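Side-chain contacts in purine nucleosidase, (IunH-1) (Sulfolobus solfataricus, PDB 3T8J), which belongs to the nucleoside hydrolase family, whose members are alpha/beta proteins built round a central, mostly parallel sheet, and holds a bound sodium ion: residues A[296-299]-A[300-304]; A[234-237]-A[238-241]; A[110-113]-A[114-118]; A[13-16]-A[17-21]; A[74-78]-A[79-83]. All coordinates share one frame; numbering follows the deposited sequence. Where two conformers were deposited one is given.

Contact 1: A[296-299]-A[300-304]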
loop_
_atom_site.group_PDB
_atom_site.type_symbol
_atom_site.label_atom_id
_atom_site.label_comp_id
_atom_site.label_asym_id
_atom_site.label_seq_id
_atom_site.Cartn_x
_atom_site.Cartn_y
_atom_site.Cartn_z
ATOM N N ASN A 296 20.966 -13.136 -29.754
ATOM C CA ASN A 296 21.657 -13.026 -31.035
ATOM C C ASN A 296 20.644 -12.578 -32.087
ATOM O O ASN A 296 19.811 -13.373 -32.531
ATOM C CB ASN A 296 22.282 -14.384 -31.402
ATOM C CG ASN A 296 23.139 -14.321 -32.662
ATOM O OD1 ASN A 296 22.786 -13.670 -33.646
ATOM N ND2 ASN A 296 24.278 -15.008 -32.634
ATOM N N LYS A 297 20.697 -11.296 -32.468
ATOM C CA LYS A 297 19.715 -10.730 -33.397
ATOM C C LYS A 297 19.742 -11.429 -34.753
ATOM O O LYS A 297 18.681 -11.678 -35.341
ATOM C CB LYS A 297 19.913 -9.230 -33.621
ATOM C CG LYS A 297 18.642 -8.603 -34.212
ATOM C CD LYS A 297 18.796 -7.254 -34.842
ATOM C CE LYS A 297 17.458 -6.918 -35.511
ATOM N NZ LYS A 297 17.462 -5.647 -36.216
ATOM N N LYS A 298 20.940 -11.725 -35.241
ATOM C CA LYS A 298 21.101 -12.345 -36.548
ATOM C C LYS A 298 20.400 -13.697 -36.580
ATOM O O LYS A 298 19.652 -13.991 -37.515
ATOM C CB LYS A 298 22.583 -12.509 -36.888
ATOM C CG LYS A 298 22.843 -13.211 -38.212
ATOM C CD LYS A 298 24.309 -13.129 -38.591
ATOM C CE LYS A 298 24.615 -13.935 -39.849
ATOM N NZ LYS A 298 26.065 -13.923 -40.188
ATOM N N SER A 299 20.616 -14.500 -35.540
ATOM C CA SER A 299 19.982 -15.815 -35.451
ATOM C C SER A 299 18.460 -15.705 -35.388
ATOM O O SER A 299 17.763 -16.494 -36.022
ATOM C CB SER A 299 20.507 -16.599 -34.240
ATOM O OG SER A 299 21.877 -16.905 -34.390
ATOM N N PHE A 300 17.955 -14.727 -34.635
ATOM C CA PHE A 300 16.521 -14.528 -34.536
ATOM C C PHE A 300 15.920 -14.170 -35.893
ATOM O O PHE A 300 14.940 -14.770 -36.328
ATOM C CB PHE A 300 16.173 -13.447 -33.505
ATOM C CG PHE A 300 14.744 -13.017 -33.576
ATOM C CD1 PHE A 300 13.722 -13.911 -33.316
ATOM C CD2 PHE A 300 14.413 -11.733 -33.951
ATOM C CE1 PHE A 300 12.398 -13.534 -33.410
ATOM C CE2 PHE A 300 13.091 -11.344 -34.061
ATOM C CZ PHE A 300 12.073 -12.247 -33.797
ATOM N N MET A 301 16.524 -13.210 -36.585
ATOM C CA MET A 301 15.981 -12.779 -37.876
ATOM C C MET A 301 16.069 -13.868 -38.937
ATOM O O MET A 301 15.246 -13.926 -39.839
ATOM C CB MET A 301 16.646 -11.487 -38.347
ATOM C CG MET A 301 16.256 -10.268 -37.522
ATOM S SD MET A 301 14.480 -9.916 -37.494
ATOM C CE MET A 301 14.188 -9.346 -39.173
ATOM N N GLU A 302 17.050 -14.752 -38.818
ATOM C CA GLU A 302 17.104 -15.913 -39.708
ATOM C C GLU A 302 15.842 -16.791 -39.567
ATOM O O GLU A 302 15.327 -17.286 -40.580
ATOM C CB GLU A 302 18.391 -16.716 -39.480
ATOM C CG GLU A 302 19.626 -15.977 -39.979
ATOM C CD GLU A 302 20.937 -16.738 -39.767
ATOM O OE1 GLU A 302 20.951 -17.728 -38.996
ATOM O OE2 GLU A 302 21.957 -16.343 -40.382
ATOM N N LYS A 303 15.344 -16.964 -38.335
ATOM C CA LYS A 303 14.102 -17.714 -38.098
ATOM C C LYS A 303 12.911 -16.987 -38.707
ATOM O O LYS A 303 12.002 -17.611 -39.246
ATOM C CB LYS A 303 13.822 -17.935 -36.597
ATOM C CG LYS A 303 14.674 -18.944 -35.866
ATOM C CD LYS A 303 14.481 -20.380 -36.374
ATOM C CE LYS A 303 15.188 -21.403 -35.465
ATOM N NZ LYS A 303 16.511 -20.877 -34.928
ATOM N N ILE A 304 12.909 -15.656 -38.620
ATOM C CA ILE A 304 11.812 -14.871 -39.194
ATOM C C ILE A 304 11.790 -14.963 -40.738
ATOM O O ILE A 304 10.749 -15.240 -41.342
ATOM C CB ILE A 304 11.893 -13.386 -38.738
ATOM C CG1 ILE A 304 11.684 -13.264 -37.214
ATOM C CG2 ILE A 304 10.910 -12.512 -39.517
ATOM C CD1 ILE A 304 10.338 -13.721 -36.718
HETATM O O HOH W 1 18.256 -19.243 -36.384
#
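Asn296 and Phe300 meet across the first turn of helix 297-308, an N-capped alpha-helix: the Asn296 carbonyl O takes the Phe300 N-H at 3.1 Å, in the carbonyl plane. Met301 N repeats the bond one step on, 2.9 Å from Lys297 O. Side chains keep the same four-residue spacing. Lys297, extended along its length, runs beside Met301 in the same direction, with its CE 4.1 Å from Met301 CG. Lys298 and Glu302 slant across each other instead. Glu302 OE2 comes to 3.6 Å from Lys298 CE but stays 4.8 Å from Lys298 NZ, too far for a salt bridge, so any attraction between these opposite charges is probably modest. Further out, Asn296 steadies the helix start as its N-cap: OD1 accepts from Ser299 N at 3.0 Å, the donor standing above the amide carbonyl plane and not on a lone pair. Phe300 leads away from the turn onto Ala239, Ile240 and Ala243 of helix 237-246, while the Lys297 ammonium finds its salt bridge with Glu199. Water 1 donates to Ser299 O and accepts from Lys303 NZ, each at 2.8 Å.

Contact 2: A[234-237]-A[238-241]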
loop_
_atom_site.group_PDB
_atom_site.type_symbol
_atom_site.label_atom_id
_atom_site.label_comp_id
_atom_site.label_asym_id
_atom_site.label_seq_id
_atom_site.Cartn_x
_atom_site.Cartn_y
_atom_site.Cartn_z
ATOM N N HIS A 234 9.908 -1.753 -35.214
ATOM C CA HIS A 234 8.923 -2.400 -34.359
ATOM C C HIS A 234 9.584 -3.565 -33.634
ATOM O O HIS A 234 10.554 -4.152 -34.129
ATOM C CB HIS A 234 7.666 -2.851 -35.106
ATOM C CG HIS A 234 7.873 -3.980 -36.065
ATOM N ND1 HIS A 234 8.080 -3.787 -37.414
ATOM C CD2 HIS A 234 7.838 -5.318 -35.876
ATOM C CE1 HIS A 234 8.190 -4.964 -38.009
ATOM N NE2 HIS A 234 8.058 -5.908 -37.096
ATOM N N PRO A 235 9.066 -3.879 -32.450
ATOM C CA PRO A 235 9.627 -4.992 -31.693
ATOM C C PRO A 235 8.883 -6.310 -31.933
ATOM O O PRO A 235 7.779 -6.315 -32.481
ATOM C CB PRO A 235 9.436 -4.528 -30.261
ATOM C CG PRO A 235 8.134 -3.815 -30.288
ATOM C CD PRO A 235 8.086 -3.124 -31.638
ATOM N N HIS A 236 9.496 -7.415 -31.488
ATOM C CA HIS A 236 8.934 -8.770 -31.593
ATOM C C HIS A 236 8.961 -9.449 -30.208
ATOM O O HIS A 236 9.670 -10.441 -30.000
ATOM C CB HIS A 236 9.751 -9.597 -32.598
ATOM C CG HIS A 236 9.279 -9.501 -34.021
ATOM N ND1 HIS A 236 7.990 -9.810 -34.406
ATOM C CD2 HIS A 236 9.954 -9.221 -35.168
ATOM C CE1 HIS A 236 7.881 -9.688 -35.719
ATOM N NE2 HIS A 236 9.057 -9.329 -36.207
ATOM N N PRO A 237 8.190 -8.916 -29.245
ATOM C CA PRO A 237 8.258 -9.475 -27.895
ATOM C C PRO A 237 7.920 -10.963 -27.844
ATOM O O PRO A 237 8.655 -11.768 -27.224
ATOM C CB PRO A 237 7.243 -8.626 -27.101
ATOM C CG PRO A 237 6.319 -8.067 -28.126
ATOM C CD PRO A 237 7.172 -7.859 -29.365
ATOM N N ASP A 238 6.808 -11.351 -28.453
ATOM C CA ASP A 238 6.351 -12.746 -28.411
ATOM C C ASP A 238 7.138 -13.646 -29.359
ATOM O O ASP A 238 7.470 -14.780 -29.009
ATOM C CB ASP A 238 4.848 -12.800 -28.720
ATOM C CG ASP A 238 4.055 -11.870 -27.837
ATOM O OD1 ASP A 238 4.429 -11.664 -26.655
ATOM O OD2 ASP A 238 3.043 -11.298 -28.311
ATOM N N ALA A 239 7.470 -13.141 -30.542
ATOM C CA ALA A 239 8.195 -13.951 -31.505
ATOM C C ALA A 239 9.623 -14.261 -31.046
ATOM O O ALA A 239 10.132 -15.349 -31.306
ATOM C CB ALA A 239 8.177 -13.272 -32.902
ATOM N N ILE A 240 10.258 -13.324 -30.337
ATOM C CA ILE A 240 11.559 -13.597 -29.720
ATOM C C ILE A 240 11.443 -14.664 -28.629
ATOM O O ILE A 240 12.277 -15.591 -28.563
ATOM C CB ILE A 240 12.223 -12.308 -29.189
ATOM C CG1 ILE A 240 12.727 -11.450 -30.344
ATOM C CG2 ILE A 240 13.414 -12.651 -28.261
ATOM C CD1 ILE A 240 13.172 -10.010 -29.933
ATOM N N THR A 241 10.416 -14.551 -27.779
ATOM C CA THR A 241 10.190 -15.538 -26.729
ATOM C C THR A 241 10.031 -16.928 -27.351
ATOM O O THR A 241 10.625 -17.902 -26.899
ATOM C CB THR A 241 8.950 -15.190 -25.892
ATOM O OG1 THR A 241 9.122 -13.873 -25.329
ATOM C CG2 THR A 241 8.711 -16.227 -24.771
#
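The His236 carbonyl O receives the Ile240 N-H at 3.0 Å where the chain changes from a non-helical His236 (psi 65°) to a helical Pro237 (psi -50°). Pro237 O makes the next link twice over: Thr241 OG1 donates to it at 2.9 Å, and Thr241 N adds a weaker bond. The hydroxyl can turn back in this way because OG1 sits beside its own backbone N (chi1 -58°), which brings it up to the carbonyl one turn earlier. Ile240 leans on the same end of the helix, its CG1 3.2 Å from His236 O and its CD1 close behind. Such is the N-terminal turn of helix 237-246, with His236 at the N-cap position and a proline first inside the helix, where a residue without an N-H costs no hydrogen bond. The imidazole of His236 leads away from the turn, and Ala239 CB approaches it obliquely, 3.8 Å from His236 ND1. His234 CD2 lies over one face of the ring, 4.2 Å above its plane and offset toward the rim. Both ring nitrogens are spoken for, ND1 by Asp13 OD1 and NE2 by the Tyr214 hydroxyl, which together fix the rotation of the ring. The second oxygen of that Asp13, OD2, accepts from Ala239 N and more weakly from Asp238 N, so one carboxylate grips both the histidine and amides of the first turn. The Asp238 side chain comes within about 4 Å of the sodium ion, packing on Asp14, Ser17 and Met147.

Contact 3: A[110-113]-A[114-118]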
loop_
_atom_site.group_PDB
_atom_site.type_symbol
_atom_site.label_atom_id
_atom_site.label_comp_id
_atom_site.label_asym_id
_atom_site.label_seq_id
_atom_site.Cartn_x
_atom_site.Cartn_y
_atom_site.Cartn_z
ATOM N N ASN A 110 -2.406 -33.389 -17.829
ATOM C CA ASN A 110 -2.497 -34.818 -17.540
ATOM C C ASN A 110 -2.155 -35.665 -18.755
ATOM O O ASN A 110 -1.395 -36.639 -18.640
ATOM C CB ASN A 110 -3.887 -35.150 -17.017
ATOM C CG ASN A 110 -4.047 -34.838 -15.534
ATOM O OD1 ASN A 110 -3.238 -35.288 -14.721
ATOM N ND2 ASN A 110 -5.141 -34.187 -15.168
ATOM N N GLU A 111 -2.705 -35.320 -19.923
ATOM C CA GLU A 111 -2.476 -36.118 -21.138
ATOM C C GLU A 111 -0.998 -36.147 -21.539
ATOM O O GLU A 111 -0.481 -37.210 -21.966
ATOM C CB GLU A 111 -3.333 -35.573 -22.287
ATOM C CG GLU A 111 -3.077 -36.299 -23.598
ATOM C CD GLU A 111 -4.002 -35.909 -24.751
ATOM O OE1 GLU A 111 -4.769 -34.921 -24.639
ATOM O OE2 GLU A 111 -3.939 -36.598 -25.808
ATOM N N TYR A 112 -0.314 -35.014 -21.359
ATOM C CA TYR A 112 1.102 -34.837 -21.716
ATOM C C TYR A 112 2.003 -34.598 -20.491
ATOM O O TYR A 112 3.021 -33.904 -20.586
ATOM C CB TYR A 112 1.248 -33.685 -22.729
ATOM C CG TYR A 112 0.500 -33.909 -24.025
ATOM C CD1 TYR A 112 1.060 -34.674 -25.040
ATOM C CD2 TYR A 112 -0.764 -33.367 -24.228
ATOM C CE1 TYR A 112 0.374 -34.880 -26.235
ATOM C CE2 TYR A 112 -1.453 -33.581 -25.414
ATOM C CZ TYR A 112 -0.877 -34.331 -26.403
ATOM O OH TYR A 112 -1.564 -34.539 -27.594
ATOM N N ALA A 113 1.675 -35.251 -19.371
ATOM C CA ALA A 113 2.399 -35.053 -18.109
ATOM C C ALA A 113 3.894 -35.246 -18.292
ATOM O O ALA A 113 4.356 -36.293 -18.809
ATOM C CB ALA A 113 1.876 -35.990 -17.033
ATOM N N GLY A 114 4.646 -34.241 -17.862
ATOM C CA GLY A 114 6.083 -34.276 -17.909
ATOM C C GLY A 114 6.698 -33.806 -19.203
ATOM O O GLY A 114 7.929 -33.659 -19.277
ATOM N N GLU A 115 5.869 -33.568 -20.225
ATOM C CA GLU A 115 6.372 -33.112 -21.514
ATOM C C GLU A 115 5.714 -31.806 -21.982
ATOM O O GLU A 115 6.254 -31.127 -22.855
ATOM C CB GLU A 115 6.173 -34.196 -22.570
ATOM C CG GLU A 115 6.882 -35.529 -22.269
ATOM C CD GLU A 115 8.357 -35.375 -21.914
ATOM O OE1 GLU A 115 9.021 -34.431 -22.401
ATOM O OE2 GLU A 115 8.871 -36.214 -21.139
ATOM N N LEU A 116 4.582 -31.438 -21.391
ATOM C CA LEU A 116 3.856 -30.253 -21.875
ATOM C C LEU A 116 4.632 -28.975 -21.574
ATOM O O LEU A 116 5.096 -28.771 -20.447
ATOM C CB LEU A 116 2.451 -30.155 -21.259
ATOM C CG LEU A 116 1.499 -29.140 -21.895
ATOM C CD1 LEU A 116 1.241 -29.470 -23.362
ATOM C CD2 LEU A 116 0.213 -29.091 -21.077
ATOM N N GLU A 117 4.726 -28.091 -22.572
ATOM C CA GLU A 117 5.319 -26.792 -22.404
ATOM C C GLU A 117 4.250 -25.734 -22.615
ATOM O O GLU A 117 3.348 -25.913 -23.436
ATOM C CB GLU A 117 6.497 -26.602 -23.360
ATOM C CG GLU A 117 7.603 -27.683 -23.110
ATOM C CD GLU A 117 8.823 -27.511 -24.000
ATOM O OE1 GLU A 117 9.480 -26.452 -23.897
ATOM O OE2 GLU A 117 9.153 -28.460 -24.782
ATOM N N PHE A 118 4.352 -24.651 -21.871
ATOM C CA PHE A 118 3.340 -23.580 -21.902
ATOM C C PHE A 118 3.981 -22.283 -22.367
ATOM O O PHE A 118 4.873 -21.753 -21.710
ATOM C CB PHE A 118 2.714 -23.405 -20.500
ATOM C CG PHE A 118 1.458 -22.607 -20.472
ATOM C CD1 PHE A 118 0.218 -23.234 -20.483
ATOM C CD2 PHE A 118 1.502 -21.224 -20.387
ATOM C CE1 PHE A 118 -0.963 -22.483 -20.466
ATOM C CE2 PHE A 118 0.317 -20.460 -20.369
ATOM C CZ PHE A 118 -0.919 -21.115 -20.387
#
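The Tyr112 ring, whose stem packs on Leu116, has the Glu111 CG methylene over one face, 3.6 Å above the plane and offset toward the rim. Leu116 CD1 approaches the same ring obliquely, and the imidazole of His3 meets it from the neighbouring strand 3-8. The side chains come nearest at their beta carbons, Tyr112 CB and Leu116 CB, 4.0 Å apart. With its CG beside the backbone N (chi1 -60°), Tyr112 sends the ring away from the turn, and its side chain joins that of Leu116 against Val29 of strand 27-33. The backbone between them reverses tightly. Tyr112 is the first residue to leave helix 101-111, and its carbonyl O accepts from Glu115 N at 2.9 Å. Leu116 N lies 3.0 Å from that oxygen too, in a weak, strongly bent bond. Ala113 and Gly114 occupy the corners of what their backbone angles make a type II beta turn. The positive phi of Gly114 (87°) suits a residue with no beta carbon to press on Ala113 O. The turn delivers the chain from the exposed end of helix 101-111 into strand 116-120 of the parallel part of the sheet, where Leu116 bonds through its backbone to Lys142. Chemically, a single carbonyl carries the polar side of the reversal while the apolar pair Tyr112 and Leu116 packs beside it, so the corner is held without any salt bridge between its two halves.

Contact 4: A[13-16]-A[17-21]. With NA (sodium ion), chain B.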
loop_
_atom_site.group_PDB
_atom_site.type_symbol
_atom_site.label_atom_id
_atom_site.label_comp_id
_atom_site.label_asym_id
_atom_site.label_seq_id
_atom_site.Cartn_x
_atom_site.Cartn_y
_atom_site.Cartn_z
ATOM N N ASP A 13 1.715 -10.353 -33.006
ATOM C CA ASP A 13 2.882 -11.142 -32.617
ATOM C C ASP A 13 2.463 -12.496 -32.038
ATOM O O ASP A 13 3.286 -13.438 -32.017
ATOM C CB ASP A 13 3.786 -10.375 -31.634
ATOM C CG ASP A 13 5.270 -10.480 -31.981
ATOM O OD1 ASP A 13 5.639 -10.443 -33.180
ATOM O OD2 ASP A 13 6.097 -10.559 -31.058
ATOM N N ASP A 14 1.210 -12.630 -31.586
ATOM C CA ASP A 14 0.666 -13.946 -31.167
ATOM C C ASP A 14 0.471 -14.829 -32.398
ATOM O O ASP A 14 0.785 -16.007 -32.390
ATOM C CB ASP A 14 -0.690 -13.811 -30.433
ATOM C CG ASP A 14 -0.640 -12.900 -29.227
ATOM O OD1 ASP A 14 -0.502 -13.439 -28.095
ATOM O OD2 ASP A 14 -0.739 -11.645 -29.390
ATOM N N VAL A 15 -0.143 -14.259 -33.448
ATOM C CA VAL A 15 -0.297 -14.975 -34.718
ATOM C C VAL A 15 1.055 -15.433 -35.257
ATOM O O VAL A 15 1.234 -16.622 -35.613
ATOM C CB VAL A 15 -1.036 -14.126 -35.775
ATOM C CG1 VAL A 15 -1.044 -14.866 -37.167
ATOM C CG2 VAL A 15 -2.464 -13.857 -35.286
ATOM N N LEU A 16 2.041 -14.537 -35.280
ATOM C CA LEU A 16 3.356 -14.934 -35.788
ATOM C C LEU A 16 4.041 -16.003 -34.918
ATOM O O LEU A 16 4.718 -16.877 -35.439
ATOM C CB LEU A 16 4.267 -13.722 -35.964
ATOM C CG LEU A 16 5.386 -13.917 -36.982
ATOM C CD1 LEU A 16 4.833 -13.847 -38.415
ATOM C CD2 LEU A 16 6.491 -12.883 -36.801
ATOM N N SER A 17 3.827 -15.933 -33.612
ATOM C CA SER A 17 4.388 -16.944 -32.687
ATOM C C SER A 17 3.764 -18.344 -32.935
ATOM O O SER A 17 4.487 -19.369 -32.958
ATOM C CB SER A 17 4.159 -16.505 -31.238
ATOM O OG SER A 17 4.939 -15.356 -30.928
ATOM N N LEU A 18 2.442 -18.397 -33.086
ATOM C CA LEU A 18 1.752 -19.637 -33.441
ATOM C C LEU A 18 2.384 -20.202 -34.714
ATOM O O LEU A 18 2.710 -21.401 -34.804
ATOM C CB LEU A 18 0.257 -19.367 -33.645
ATOM C CG LEU A 18 -0.558 -20.530 -34.207
ATOM C CD1 LEU A 18 -0.616 -21.727 -33.270
ATOM C CD2 LEU A 18 -1.970 -20.044 -34.543
ATOM N N TYR A 19 2.546 -19.342 -35.720
ATOM C CA TYR A 19 3.105 -19.781 -37.001
ATOM C C TYR A 19 4.562 -20.258 -36.873
ATOM O O TYR A 19 4.952 -21.214 -37.541
ATOM C CB TYR A 19 2.954 -18.707 -38.069
ATOM C CG TYR A 19 1.540 -18.445 -38.545
ATOM C CD1 TYR A 19 0.455 -19.239 -38.162
ATOM C CD2 TYR A 19 1.286 -17.418 -39.427
ATOM C CE1 TYR A 19 -0.836 -18.997 -38.642
ATOM C CE2 TYR A 19 -0.005 -17.170 -39.909
ATOM C CZ TYR A 19 -1.055 -17.963 -39.525
ATOM O OH TYR A 19 -2.324 -17.702 -40.016
ATOM N N LEU A 20 5.367 -19.611 -36.028
ATOM C CA LEU A 20 6.755 -20.027 -35.820
ATOM C C LEU A 20 6.775 -21.463 -35.293
ATOM O O LEU A 20 7.571 -22.283 -35.752
ATOM C CB LEU A 20 7.481 -19.064 -34.864
ATOM C CG LEU A 20 9.014 -19.027 -34.812
ATOM C CD1 LEU A 20 9.638 -18.771 -36.179
ATOM C CD2 LEU A 20 9.508 -17.982 -33.797
ATOM N N LEU A 21 5.891 -21.765 -34.336
ATOM C CA LEU A 21 5.842 -23.132 -33.792
ATOM C C LEU A 21 5.431 -24.113 -34.902
ATOM O O LEU A 21 6.072 -25.151 -35.109
ATOM C CB LEU A 21 4.877 -23.254 -32.594
ATOM C CG LEU A 21 5.225 -22.525 -31.297
ATOM C CD1 LEU A 21 4.035 -22.629 -30.321
ATOM C CD2 LEU A 21 6.504 -23.090 -30.665
HETATM NA NA NA B . 0.092 -12.345 -26.168
HETATM O O HOH W 2 0.758 -10.442 -27.383
#
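Val15 and Tyr19 lie side by side and point the same way, with the valine methyl CG1 over one face of the phenol ring. It stands 4.0 Å from the centroid of the Tyr19 ring and 23° off the ring normal, a CH-pi contact displaced toward the rim at CE2 and CZ. Val15 O also lies over a face of that ring, near CG, while accepting the Tyr19 N-H. The far end of the phenol is tied to Ala50 O through its OH. Ser17 is turned quite differently, back along the helix: its OG, beside the backbone N (chi1 -68°), donates to Asp13 O at 2.8 Å. The Ser17 amide shares that acceptor at 3.0 Å but comes from well above the carbonyl plane, whereas the hydroxyl is only modestly tilted, so two donors of one residue grip one oxygen from different directions. All this belongs to helix 12-23, the crossover helix of the beta-alpha-beta unit formed with strands 3-8 and 27-33. At its N-terminal end Asp14 reaches the metal: OD1 binds the sodium ion at 2.3 Å, in company with Asp9, Ile121 O and Ser122. Its other oxygen, OD2, accepts from Ala11 N, which steadies the carboxylate. Water 2 links carboxylate and metal: it coordinates the sodium ion at 2.4 Å. The same water donates a hydrogen bond to Asp14 OD2 at 2.8 Å.

Contact 5: A[74-78]-A[79-83]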
loop_
_atom_site.group_PDB
_atom_site.type_symbol
_atom_site.label_atom_id
_atom_site.label_comp_id
_atom_site.label_asym_id
_atom_site.label_seq_id
_atom_site.Cartn_x
_atom_site.Cartn_y
_atom_site.Cartn_z
ATOM N N THR A 74 -7.780 -2.397 -22.651
ATOM C CA THR A 74 -7.287 -2.870 -23.923
ATOM C C THR A 74 -6.439 -1.765 -24.595
ATOM O O THR A 74 -6.512 -0.588 -24.197
ATOM C CB THR A 74 -8.423 -3.327 -24.821
ATOM O OG1 THR A 74 -9.352 -2.242 -24.974
ATOM C CG2 THR A 74 -9.131 -4.573 -24.228
ATOM N N VAL A 75 -5.639 -2.156 -25.582
ATOM C CA VAL A 75 -4.749 -1.251 -26.302
ATOM C C VAL A 75 -4.905 -1.358 -27.848
ATOM O O VAL A 75 -3.938 -1.591 -28.595
ATOM C CB VAL A 75 -3.286 -1.389 -25.837
ATOM C CG1 VAL A 75 -3.117 -0.723 -24.441
ATOM C CG2 VAL A 75 -2.865 -2.856 -25.803
ATOM N N GLU A 76 -6.138 -1.183 -28.321
ATOM C CA GLU A 76 -6.379 -1.153 -29.765
ATOM C C GLU A 76 -5.658 0.028 -30.433
ATOM O O GLU A 76 -5.398 -0.023 -31.637
ATOM C CB GLU A 76 -7.886 -1.206 -30.084
ATOM C CG GLU A 76 -8.482 -2.598 -29.755
ATOM C CD GLU A 76 -9.988 -2.619 -29.536
ATOM O OE1 GLU A 76 -10.683 -1.699 -30.003
ATOM O OE2 GLU A 76 -10.488 -3.576 -28.894
ATOM N N LYS A 77 -5.294 1.068 -29.674
ATOM C CA LYS A 77 -4.466 2.147 -30.244
ATOM C C LYS A 77 -3.093 1.611 -30.696
ATOM O O LYS A 77 -2.483 2.117 -31.646
ATOM C CB LYS A 77 -4.324 3.331 -29.273
ATOM C CG LYS A 77 -3.487 3.062 -28.011
ATOM C CD LYS A 77 -3.452 4.252 -27.081
ATOM C CE LYS A 77 -2.680 3.989 -25.790
ATOM N NZ LYS A 77 -2.656 5.242 -24.943
ATOM N N VAL A 78 -2.588 0.599 -29.974
ATOM C CA VAL A 78 -1.282 0.044 -30.248
ATOM C C VAL A 78 -1.326 -0.957 -31.405
ATOM O O VAL A 78 -0.443 -0.946 -32.266
ATOM C CB VAL A 78 -0.726 -0.669 -28.964
ATOM C CG1 VAL A 78 0.606 -1.383 -29.260
ATOM C CG2 VAL A 78 -0.554 0.317 -27.783
ATOM N N HIS A 79 -2.338 -1.822 -31.422
ATOM C CA HIS A 79 -2.386 -2.987 -32.339
ATOM C C HIS A 79 -3.435 -2.881 -33.446
ATOM O O HIS A 79 -3.506 -3.762 -34.298
ATOM C CB HIS A 79 -2.661 -4.288 -31.555
ATOM C CG HIS A 79 -1.670 -4.563 -30.471
ATOM N ND1 HIS A 79 -0.434 -5.127 -30.720
ATOM C CD2 HIS A 79 -1.720 -4.339 -29.137
ATOM C CE1 HIS A 79 0.234 -5.234 -29.584
ATOM N NE2 HIS A 79 -0.519 -4.753 -28.607
ATOM N N GLY A 80 -4.245 -1.834 -33.433
ATOM C CA GLY A 80 -5.423 -1.734 -34.313
ATOM C C GLY A 80 -6.656 -2.373 -33.694
ATOM O O GLY A 80 -6.547 -3.223 -32.811
ATOM N N LYS A 81 -7.846 -1.994 -34.176
ATOM C CA LYS A 81 -9.085 -2.559 -33.623
ATOM C C LYS A 81 -9.117 -4.079 -33.689
ATOM O O LYS A 81 -9.672 -4.735 -32.797
ATOM C CB LYS A 81 -10.342 -1.989 -34.308
ATOM C CG LYS A 81 -11.656 -2.413 -33.595
ATOM C CD LYS A 81 -12.882 -1.714 -34.204
ATOM C CE LYS A 81 -14.205 -2.134 -33.528
ATOM N NZ LYS A 81 -14.487 -1.342 -32.291
ATOM N N GLY A 82 -8.535 -4.654 -34.739
ATOM C CA GLY A 82 -8.581 -6.086 -34.935
ATOM C C GLY A 82 -7.314 -6.782 -34.465
ATOM O O GLY A 82 -7.153 -7.983 -34.666
ATOM N N GLY A 83 -6.389 -6.022 -33.901
ATOM C CA GLY A 83 -5.133 -6.614 -33.367
ATOM C C GLY A 83 -4.034 -6.813 -34.410
ATOM O O GLY A 83 -2.866 -7.095 -34.069
#
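Val78 and His79 are brought together by their first torsions: Val78 CG1 lies opposite its backbone N (chi1 175°), while the imidazole of His79 folds to the side of its own N (chi1 -57°). The methyl thereby comes to rest over one ring face, 3.7 Å from the centroid of the His79 ring and only 15° off the normal, a CH-pi contact. Val75 meets the same ring at its edge and in its plane, its CG2 3.8 Å from His79 CD2. That methyl takes the crowded position between the backbone N and the carbonyl carbon. Two valines thus frame one imidazole from different directions, one above and one beside. The backbone is a short helix, 76-79, with Val75 at its N-cap position. Val75 O accepts from both Val78 N (2.9 Å) and His79 N (3.3 Å), the second lying in the carbonyl plane. Gly80 ends the helix with a positive phi, its N weakly bonded to Glu76 O at 2.8 Å, and a type I beta turn follows, closed by Gly83 N on Gly80 O at 3.0 Å. Around this pair, Tyr221 of helix 209-227 meets the histidine ring, and Lys77 NZ bonds to Asp280 O of the second subunit. His79 ND1 is hydrogen-bonded to Glu12 OE1. For the ring this means that the bond to Glu12 limits its rotation, while the two valines and Tyr221 pack round it, about 8 Å from the sodium ion, with Val78 CG1 3.6 Å from His79 NE2.

From the N terminus the chain passes through contact 4, then contacts 5, 3, 2 and 1. Each is a continuous local run, so none closes a long loop, and they follow in series without nesting or crossing. Contact 4 lies on the first crossover helix, contact 5 at a short helix and turn facing another subunit, and contact 3 at a helix-to-strand corner. Contacts 2 and 1 occupy the starts of helices 237-246 and 297-308. In space contacts 1, 2 and 4 touch one another: the Phe300 ring meets His236 and Ile240, and Ile304 reaches Leu16. Contacts 3 and 5 stand apart on opposite sides of the chain's centre, their centres about 33 Å apart.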